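Local coordinates for glutamine synthetase (Helicobacter pylori, PDB 5ZLI), which is a glutamine synthetase of the I-beta type, an enzyme of twelve-chain assemblies whose subunits each contain a beta-grasp domain and a catalytic domain, at residues L77-V82 with V97-Y102; V224-G229 with Y271-S276; S352-Y357 with E367-D372. One frame throughout, in Å; residues are numbered along the deposited sequence.

Contact 1. Residues L77-V82 with V97-Y102; sequences LTPDLV and VFCDVY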
loop_
_atom_site.group_PDB
_atom_site.type_symbol
_atom_site.label_atom_id
_atom_site.label_comp_id
_atom_site.label_asym_id
_atom_site.label_seq_id
_atom_site.Cartn_x
_atom_site.Cartn_y
_atom_site.Cartn_z
ATOM N N LEU B 77 -16.799 40.069 37.369
ATOM C CA LEU B 77 -18.019 39.691 36.682
ATOM C C LEU B 77 -19.216 39.962 37.572
ATOM O O LEU B 77 -19.217 39.615 38.752
ATOM C CB LEU B 77 -18.015 38.228 36.255
ATOM C CG LEU B 77 -16.927 37.982 35.224
ATOM C CD1 LEU B 77 -16.837 36.516 34.856
ATOM C CD2 LEU B 77 -17.177 38.850 33.990
ATOM N N THR B 78 -20.199 40.627 37.010
ATOM C CA THR B 78 -21.436 40.867 37.725
ATOM C C THR B 78 -22.528 40.008 37.119
ATOM O O THR B 78 -22.962 40.274 35.984
ATOM C CB THR B 78 -21.858 42.328 37.692
ATOM O OG1 THR B 78 -20.698 43.171 37.701
ATOM C CG2 THR B 78 -22.772 42.590 38.914
ATOM N N PRO B 79 -22.968 38.960 37.806
ATOM C CA PRO B 79 -24.011 38.107 37.238
ATOM C C PRO B 79 -25.338 38.847 37.172
ATOM O O PRO B 79 -25.684 39.613 38.072
ATOM C CB PRO B 79 -24.067 36.924 38.212
ATOM C CG PRO B 79 -22.772 36.989 38.997
ATOM C CD PRO B 79 -22.462 38.442 39.091
ATOM N N ASP B 80 -26.049 38.667 36.058
ATOM C CA ASP B 80 -27.435 39.110 35.923
ATOM C C ASP B 80 -28.320 37.863 35.973
ATOM O O ASP B 80 -28.167 36.946 35.155
ATOM C CB ASP B 80 -27.651 39.927 34.643
ATOM C CG ASP B 80 -29.001 40.657 34.627
ATOM O OD1 ASP B 80 -29.796 40.488 35.579
ATOM O OD2 ASP B 80 -29.255 41.444 33.688
ATOM N N LEU B 81 -29.228 37.814 36.940
ATOM C CA LEU B 81 -29.997 36.595 37.129
ATOM C C LEU B 81 -31.300 36.664 36.344
ATOM O O LEU B 81 -32.396 36.525 36.877
ATOM C CB LEU B 81 -30.231 36.338 38.607
ATOM C CG LEU B 81 -28.881 36.011 39.243
ATOM C CD1 LEU B 81 -28.947 35.865 40.765
ATOM C CD2 LEU B 81 -28.313 34.778 38.586
ATOM N N VAL B 82 -31.141 36.859 35.033
ATOM C CA VAL B 82 -32.245 36.774 34.089
ATOM C C VAL B 82 -31.803 35.875 32.948
ATOM O O VAL B 82 -30.626 35.852 32.567
ATOM C CB VAL B 82 -32.699 38.147 33.544
ATOM C CG1 VAL B 82 -33.299 38.992 34.664
ATOM C CG2 VAL B 82 -31.541 38.857 32.854
ATOM N N VAL B 97 -25.369 31.453 33.530
ATOM C CA VAL B 97 -25.887 32.727 33.995
ATOM C C VAL B 97 -25.072 33.829 33.342
ATOM O O VAL B 97 -23.853 33.699 33.193
ATOM C CB VAL B 97 -25.866 32.830 35.527
ATOM C CG1 VAL B 97 -24.572 32.284 36.027
ATOM C CG2 VAL B 97 -26.109 34.287 35.976
ATOM N N PHE B 98 -25.768 34.852 32.846
ATOM C CA PHE B 98 -25.130 35.980 32.188
ATOM C C PHE B 98 -24.409 36.884 33.185
ATOM O O PHE B 98 -24.669 36.861 34.387
ATOM C CB PHE B 98 -26.150 36.799 31.394
ATOM C CG PHE B 98 -26.653 36.126 30.146
ATOM C CD1 PHE B 98 -25.974 36.300 28.936
ATOM C CD2 PHE B 98 -27.815 35.349 30.159
ATOM C CE1 PHE B 98 -26.440 35.712 27.762
ATOM C CE2 PHE B 98 -28.289 34.742 28.983
ATOM C CZ PHE B 98 -27.597 34.929 27.790
ATOM N N CYS B 99 -23.453 37.656 32.662
ATOM C CA CYS B 99 -22.679 38.588 33.468
ATOM C C CYS B 99 -22.285 39.819 32.655
ATOM O O CYS B 99 -22.208 39.783 31.425
ATOM C CB CYS B 99 -21.435 37.907 34.047
ATOM S SG CYS B 99 -21.830 36.501 35.124
ATOM N N ASP B 100 -22.092 40.924 33.359
ATOM C CA ASP B 100 -21.391 42.097 32.852
ATOM C C ASP B 100 -20.099 42.294 33.622
ATOM O O ASP B 100 -19.924 41.777 34.724
ATOM C CB ASP B 100 -22.245 43.360 32.930
ATOM C CG ASP B 100 -23.485 43.274 32.051
ATOM O OD1 ASP B 100 -23.306 43.193 30.812
ATOM O OD2 ASP B 100 -24.628 43.287 32.586
ATOM N N VAL B 101 -19.192 43.027 33.015
ATOM C CA VAL B 101 -17.957 43.458 33.664
ATOM C C VAL B 101 -18.209 44.729 34.468
ATOM O O VAL B 101 -18.782 45.699 33.962
ATOM C CB VAL B 101 -16.868 43.698 32.608
ATOM C CG1 VAL B 101 -15.484 43.378 33.144
ATOM C CG2 VAL B 101 -17.164 42.830 31.411
ATOM N N TYR B 102 -17.785 44.733 35.725
ATOM C CA TYR B 102 -17.814 45.950 36.526
ATOM C C TYR B 102 -16.405 46.512 36.604
ATOM O O TYR B 102 -15.467 45.805 36.992
ATOM C CB TYR B 102 -18.342 45.719 37.934
ATOM C CG TYR B 102 -18.427 46.989 38.779
ATOM C CD1 TYR B 102 -19.581 47.766 38.790
ATOM C CD2 TYR B 102 -17.371 47.394 39.595
ATOM C CE1 TYR B 102 -19.682 48.926 39.582
ATOM C CE2 TYR B 102 -17.458 48.552 40.396
ATOM C CZ TYR B 102 -18.620 49.307 40.385
ATOM O OH TYR B 102 -18.709 50.439 41.175
#

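Contact 2. Residues V224-G229 with Y271-S276; sequences VAQAQG and YGDNGS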
loop_
_atom_site.group_PDB
_atom_site.type_symbol
_atom_site.label_atom_id
_atom_site.label_comp_id
_atom_site.label_asym_id
_atom_site.label_seq_id
_atom_site.Cartn_x
_atom_site.Cartn_y
_atom_site.Cartn_z
ATOM N N VAL B 224 -30.822 29.227 1.319
ATOM C CA VAL B 224 -30.557 29.246 -0.127
ATOM C C VAL B 224 -29.207 28.601 -0.470
ATOM O O VAL B 224 -29.074 27.922 -1.493
ATOM C CB VAL B 224 -30.642 30.681 -0.682
ATOM C CG1 VAL B 224 -30.078 30.732 -2.086
ATOM C CG2 VAL B 224 -32.060 31.184 -0.642
ATOM N N ALA B 225 -28.168 28.880 0.308
ATOM C CA ALA B 225 -26.872 28.258 0.062
ATOM C C ALA B 225 -26.886 26.789 0.503
ATOM O O ALA B 225 -27.801 26.319 1.179
ATOM C CB ALA B 225 -25.764 29.005 0.784
ATOM N N GLN B 226 -25.834 26.068 0.122
ATOM C CA GLN B 226 -25.891 24.609 0.093
ATOM C C GLN B 226 -26.005 23.986 1.491
ATOM O O GLN B 226 -26.749 23.017 1.669
ATOM C CB GLN B 226 -24.687 24.075 -0.665
ATOM C CG GLN B 226 -24.623 24.659 -2.042
ATOM C CD GLN B 226 -23.503 24.108 -2.849
ATOM O OE1 GLN B 226 -23.452 22.921 -3.133
ATOM N NE2 GLN B 226 -22.569 24.975 -3.214
ATOM N N ALA B 227 -25.266 24.460 2.490
ATOM C CA ALA B 227 -25.374 23.836 3.813
ATOM C C ALA B 227 -26.016 24.777 4.827
ATOM O O ALA B 227 -25.782 24.675 6.032
ATOM C CB ALA B 227 -24.022 23.354 4.335
ATOM N N GLN B 228 -26.843 25.677 4.341
ATOM C CA GLN B 228 -27.276 26.823 5.101
ATOM C C GLN B 228 -28.623 26.535 5.751
ATOM O O GLN B 228 -29.412 25.708 5.274
ATOM C CB GLN B 228 -27.367 28.045 4.192
ATOM C CG GLN B 228 -27.032 29.324 4.901
ATOM C CD GLN B 228 -27.217 30.532 4.039
ATOM O OE1 GLN B 228 -27.811 30.459 2.966
ATOM N NE2 GLN B 228 -26.748 31.664 4.517
ATOM N N GLY B 229 -28.886 27.251 6.841
ATOM C CA GLY B 229 -30.081 27.036 7.635
ATOM C C GLY B 229 -30.401 28.293 8.407
ATOM O O GLY B 229 -29.633 29.256 8.404
ATOM N N TYR B 271 -17.566 30.954 -1.847
ATOM C CA TYR B 271 -17.618 31.857 -2.980
ATOM C C TYR B 271 -18.716 31.393 -3.933
ATOM O O TYR B 271 -18.936 30.196 -4.132
ATOM C CB TYR B 271 -16.271 31.926 -3.690
ATOM C CG TYR B 271 -16.263 32.949 -4.791
ATOM C CD1 TYR B 271 -16.404 34.297 -4.510
ATOM C CD2 TYR B 271 -16.146 32.570 -6.123
ATOM C CE1 TYR B 271 -16.405 35.256 -5.521
ATOM C CE2 TYR B 271 -16.155 33.517 -7.144
ATOM C CZ TYR B 271 -16.283 34.859 -6.834
ATOM O OH TYR B 271 -16.287 35.809 -7.842
ATOM N N GLY B 272 -19.452 32.340 -4.470
ATOM C CA GLY B 272 -20.448 31.990 -5.458
ATOM C C GLY B 272 -21.732 31.403 -4.921
ATOM O O GLY B 272 -22.557 30.931 -5.717
ATOM N N ASP B 273 -21.949 31.452 -3.607
ATOM C CA ASP B 273 -23.232 31.068 -3.054
ATOM C C ASP B 273 -23.612 32.100 -2.007
ATOM O O ASP B 273 -22.816 32.978 -1.654
ATOM C CB ASP B 273 -23.227 29.662 -2.470
ATOM C CG ASP B 273 -24.608 28.992 -2.567
ATOM O OD1 ASP B 273 -25.595 29.678 -2.951
ATOM O OD2 ASP B 273 -24.689 27.771 -2.303
ATOM N N ASN B 274 -24.861 32.024 -1.558
ATOM C CA ASN B 274 -25.409 33.053 -0.684
ATOM C C ASN B 274 -24.607 33.164 0.592
ATOM O O ASN B 274 -24.132 32.161 1.129
ATOM C CB ASN B 274 -26.868 32.760 -0.326
ATOM C CG ASN B 274 -27.834 33.528 -1.177
ATOM O OD1 ASN B 274 -27.549 33.890 -2.323
ATOM N ND2 ASN B 274 -28.976 33.822 -0.605
ATOM N N GLY B 275 -24.459 34.396 1.077
ATOM C CA GLY B 275 -23.869 34.599 2.377
ATOM C C GLY B 275 -24.904 34.420 3.472
ATOM O O GLY B 275 -26.100 34.239 3.220
ATOM N N SER B 276 -24.435 34.461 4.712
ATOM C CA SER B 276 -25.323 34.376 5.856
ATOM C C SER B 276 -25.611 35.785 6.348
ATOM O O SER B 276 -24.703 36.611 6.451
ATOM C CB SER B 276 -24.712 33.519 6.950
ATOM O OG SER B 276 -24.627 32.180 6.488
#

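Contact 3. Residues S352-Y357 with E367-D372; sequences SVRIPY and EFRFPD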
loop_
_atom_site.group_PDB
_atom_site.type_symbol
_atom_site.label_atom_id
_atom_site.label_comp_id
_atom_site.label_asym_id
_atom_site.label_seq_id
_atom_site.Cartn_x
_atom_site.Cartn_y
_atom_site.Cartn_z
ATOM N N SER B 352 -31.294 47.639 1.248
ATOM C CA SER B 352 -30.680 47.567 2.578
ATOM C C SER B 352 -31.720 47.393 3.675
ATOM O O SER B 352 -31.502 46.643 4.632
ATOM C CB SER B 352 -29.817 48.787 2.838
ATOM O OG SER B 352 -28.747 48.779 1.937
ATOM N N VAL B 353 -32.805 48.149 3.604
ATOM C CA VAL B 353 -33.913 47.980 4.523
ATOM C C VAL B 353 -35.090 47.439 3.741
ATOM O O VAL B 353 -35.278 47.741 2.559
ATOM C CB VAL B 353 -34.304 49.276 5.250
ATOM C CG1 VAL B 353 -35.109 48.929 6.513
ATOM C CG2 VAL B 353 -33.045 50.086 5.558
ATOM N N ARG B 354 -35.910 46.654 4.423
ATOM C CA ARG B 354 -37.026 46.021 3.758
ATOM C C ARG B 354 -38.253 46.184 4.619
ATOM O O ARG B 354 -38.192 45.994 5.835
ATOM C CB ARG B 354 -36.747 44.544 3.501
ATOM C CG ARG B 354 -37.969 43.783 3.205
ATOM C CD ARG B 354 -37.613 42.531 2.504
ATOM N NE ARG B 354 -38.735 41.632 2.580
ATOM C CZ ARG B 354 -38.933 40.852 3.611
ATOM N NH1 ARG B 354 -38.026 40.847 4.577
ATOM N NH2 ARG B 354 -39.989 40.056 3.644
ATOM N N ILE B 355 -39.349 46.573 3.983
ATOM C CA ILE B 355 -40.657 46.634 4.626
ATOM C C ILE B 355 -41.377 45.324 4.325
ATOM O O ILE B 355 -41.700 45.062 3.150
ATOM C CB ILE B 355 -41.462 47.834 4.133
ATOM C CG1 ILE B 355 -40.705 49.114 4.448
ATOM C CG2 ILE B 355 -42.779 47.869 4.808
ATOM C CD1 ILE B 355 -39.806 49.584 3.300
ATOM N N PRO B 356 -41.596 44.464 5.312
ATOM C CA PRO B 356 -42.329 43.219 5.050
ATOM C C PRO B 356 -43.782 43.455 4.643
ATOM O O PRO B 356 -44.392 44.484 4.946
ATOM C CB PRO B 356 -42.241 42.472 6.386
ATOM C CG PRO B 356 -40.989 43.041 7.057
ATOM C CD PRO B 356 -40.966 44.486 6.645
ATOM N N TYR B 357 -44.351 42.418 4.014
ATOM C CA TYR B 357 -45.683 42.490 3.416
ATOM C C TYR B 357 -46.789 42.669 4.463
ATOM O O TYR B 357 -47.643 43.552 4.316
ATOM C CB TYR B 357 -45.940 41.222 2.604
ATOM C CG TYR B 357 -47.405 41.023 2.341
ATOM C CD1 TYR B 357 -48.166 40.184 3.161
ATOM C CD2 TYR B 357 -48.054 41.738 1.345
ATOM C CE1 TYR B 357 -49.516 40.035 2.961
ATOM C CE2 TYR B 357 -49.419 41.601 1.139
ATOM C CZ TYR B 357 -50.141 40.742 1.942
ATOM O OH TYR B 357 -51.499 40.580 1.747
ATOM N N GLU B 367 -37.020 45.695 8.589
ATOM C CA GLU B 367 -36.004 44.651 8.634
ATOM C C GLU B 367 -34.735 45.157 7.957
ATOM O O GLU B 367 -34.767 45.544 6.783
ATOM C CB GLU B 367 -36.492 43.361 7.984
ATOM C CG GLU B 367 -35.362 42.377 7.672
ATOM C CD GLU B 367 -35.794 41.285 6.711
ATOM O OE1 GLU B 367 -36.650 40.447 7.097
ATOM O OE2 GLU B 367 -35.327 41.311 5.548
ATOM N N PHE B 368 -33.634 45.224 8.711
ATOM C CA PHE B 368 -32.338 45.630 8.156
ATOM C C PHE B 368 -31.568 44.389 7.708
ATOM O O PHE B 368 -31.233 43.524 8.528
ATOM C CB PHE B 368 -31.531 46.436 9.173
ATOM C CG PHE B 368 -32.293 47.597 9.742
ATOM C CD1 PHE B 368 -32.472 48.761 9.021
ATOM C CD2 PHE B 368 -32.883 47.503 10.992
ATOM C CE1 PHE B 368 -33.198 49.816 9.569
ATOM C CE2 PHE B 368 -33.583 48.552 11.524
ATOM C CZ PHE B 368 -33.751 49.695 10.826
ATOM N N ARG B 369 -31.291 44.312 6.413
ATOM C CA ARG B 369 -30.719 43.114 5.824
ATOM C C ARG B 369 -29.199 43.149 5.745
ATOM O O ARG B 369 -28.601 42.135 5.376
ATOM C CB ARG B 369 -31.296 42.876 4.428
ATOM C CG ARG B 369 -32.787 42.715 4.390
ATOM C CD ARG B 369 -33.265 42.538 2.965
ATOM N NE ARG B 369 -32.637 41.402 2.280
ATOM C CZ ARG B 369 -32.954 40.123 2.496
ATOM N NH1 ARG B 369 -33.886 39.791 3.382
ATOM N NH2 ARG B 369 -32.339 39.163 1.824
ATOM N N PHE B 370 -28.565 44.287 6.005
ATOM C CA PHE B 370 -27.116 44.362 5.874
ATOM C C PHE B 370 -26.322 43.770 7.039
ATOM O O PHE B 370 -25.181 43.353 6.812
ATOM C CB PHE B 370 -26.676 45.805 5.615
ATOM C CG PHE B 370 -27.212 46.805 6.608
ATOM C CD1 PHE B 370 -28.425 47.438 6.384
ATOM C CD2 PHE B 370 -26.501 47.136 7.746
ATOM C CE1 PHE B 370 -28.930 48.350 7.275
ATOM C CE2 PHE B 370 -27.017 48.061 8.659
ATOM C CZ PHE B 370 -28.231 48.661 8.414
ATOM N N PRO B 371 -26.833 43.679 8.271
ATOM C CA PRO B 371 -26.007 43.087 9.343
ATOM C C PRO B 371 -25.817 41.579 9.199
ATOM O O PRO B 371 -26.591 40.878 8.543
ATOM C CB PRO B 371 -26.761 43.436 10.630
ATOM C CG PRO B 371 -28.051 43.920 10.223
ATOM C CD PRO B 371 -28.037 44.328 8.813
ATOM N N ASP B 372 -24.740 41.088 9.828
ATOM C CA ASP B 372 -24.395 39.665 9.879
ATOM C C ASP B 372 -23.961 39.262 11.282
ATOM O O ASP B 372 -23.810 40.091 12.187
ATOM C CB ASP B 372 -23.288 39.297 8.882
ATOM C CG ASP B 372 -22.057 40.205 8.978
ATOM O OD1 ASP B 372 -21.441 40.259 10.062
ATOM O OD2 ASP B 372 -21.695 40.838 7.949
#

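Contact 1. Residues L77-V82 with V97-Y102
The ring of F98 is met obliquely by the backbone of V82, whose O stands 3.7 Å from F98 CD2, and it also meets the ring of W38 with the two planes about 30° apart. The carboxylates of D80 and D100 lie on the same side of the sheet as F98 and T78. On the other side the P79 ring packs its CB against C99 SG at 3.8 Å; SG is placed there because it turns anti to its own carbonyl carbon (chi1 -60°). Proline suits this non-hydrogen-bonded pair, where no N-H is needed to reach the partner strand. L77 and V101 share that apolar side, which is continued by F29 and F31 of strand 26-32 and by I57 and F59 of strand 57-60, while V97 CG2 meets L81 CD2 at 3.5 Å.

The antiparallel ladder is set by the reciprocal bonds of T78 and D100: T78 N gives a nearly straight bond to D100 O (170°), and D100 N returns one to T78 O at 2.8 Å. D80 N adds a bond to F98 O, and T78 OG1 a weak one to D100 O.

D80 OD2 and D100 OD2 are 5.1 Å apart, and K119 forms a salt bridge with each; R115 pairs with D80 as well. In this acidic patch the basic neighbours probably offset the like charges of the two aspartates.

Contact 2. Residues V224-G229 with Y271-S276
Q228 reaches the 271-276 loop with a chain extended beyond CG (chi2 -176°), and a small last twist (chi3 12°) turns its amide so that both ends find work. NE2 gives bonds to G275 O at 3.0 Å and to S276 OG at 2.9 Å; G275 O lies in the amide plane but receives its donor from above its own carbonyl plane, and S276 OG is slightly tilted from the amide. OE1 of the same amide accepts A225 N at 3.1 Å, so it also ties the ends of the type I turn A225-Q228 together. Glutamine suits the place because it carries donor and acceptor on one long arm.

The D273 carboxylate lies beside the Q226 chain, its OD2 taking a weak, bent bond from Q226 N, while its OD1 holds N274 N at 2.8 Å. The small A225 lets this carboxylate lie against its CA and CB. The side chains of N274 and V224 cross obliquely, N274 ND2 lying 3.6 Å from V224 CB.

The turn joins strand 217-222 to strand 228-237, and the loop runs from strand 262-264 to strand 278-286. F143 of strand 133-145 packs beside A225, Q228 and S276, and S154 of a second subunit touches Q226.

Contact 3. Residues S352-Y357 with E367-D372
The hairpin of strands 351-355 and 366-368, part of the large mixed sheet of the catalytic domain, carries a salt-bridge network across its strands. R354 and E367 form its hydrogen-bonded pair: R354 N meets E367 O at 2.8 Å and E367 N meets R354 O at 3.0 Å. Their side chains leave from the same side of the sheet. R354 is extended from CG to NE, with CG anti to the backbone N (chi1 163°), which brings R354 NH1 to 2.9 Å from each of OE1 and OE2 of E367, in a salt bridge made with OE1; the guanidinium and carboxylate planes are 48° apart.

R369, bent at chi3 (57°), comes to OE2 too: R369 NH1 bonds E367 OE2 at 3.0 Å, on the syn side but tilted from the carboxylate plane, and in the guanidinium plane. Both guanidinium groups thus converge on one carboxylate, with R354 NH1 and R369 NH1 4.4 Å apart. A glutamate, with two oxygens on an extended arm, suits a place between two arginines. R354 NH2 also pairs with D74 of a neighbouring subunit, and R369 NH2 bonds E337 O.

On the reverse side V353 and F368 lie side by side, V353 CG1 3.6 Å from F368 CD1, both packed on helix 302-313; a branched and an aromatic residue fill this oily layer. Beyond the strand, R369 N bonds S352 O, which also sits at the edge of the F370 ring.

This is the arrangement of an antiparallel beta hairpin with an ion pair on one face and apolar side chains on the other, its charged side reaching an adjoining subunit.

From the N terminus, contact 1 comes first and closes a loop of 14 residues, containing strand 84-87, within the beta-grasp region. Contact 2 follows in the catalytic region; across 41 residues, among them helix 238-258, it joins the turn leading into strand 228-237 to the loop before strand 278-286. Contact 3 then closes the nine-residue loop of the hairpin of strands 351-355 and 366-368. The three follow in series, with none nesting or crossing. Contacts 2 and 3 both reach the same large mixed sheet, and S276 O packs on D372 CB at 3.9 Å. Contact 1 lies across the chain's centre, its own centre 35 Å from that of contact 2 and 31 Å from that of contact 3.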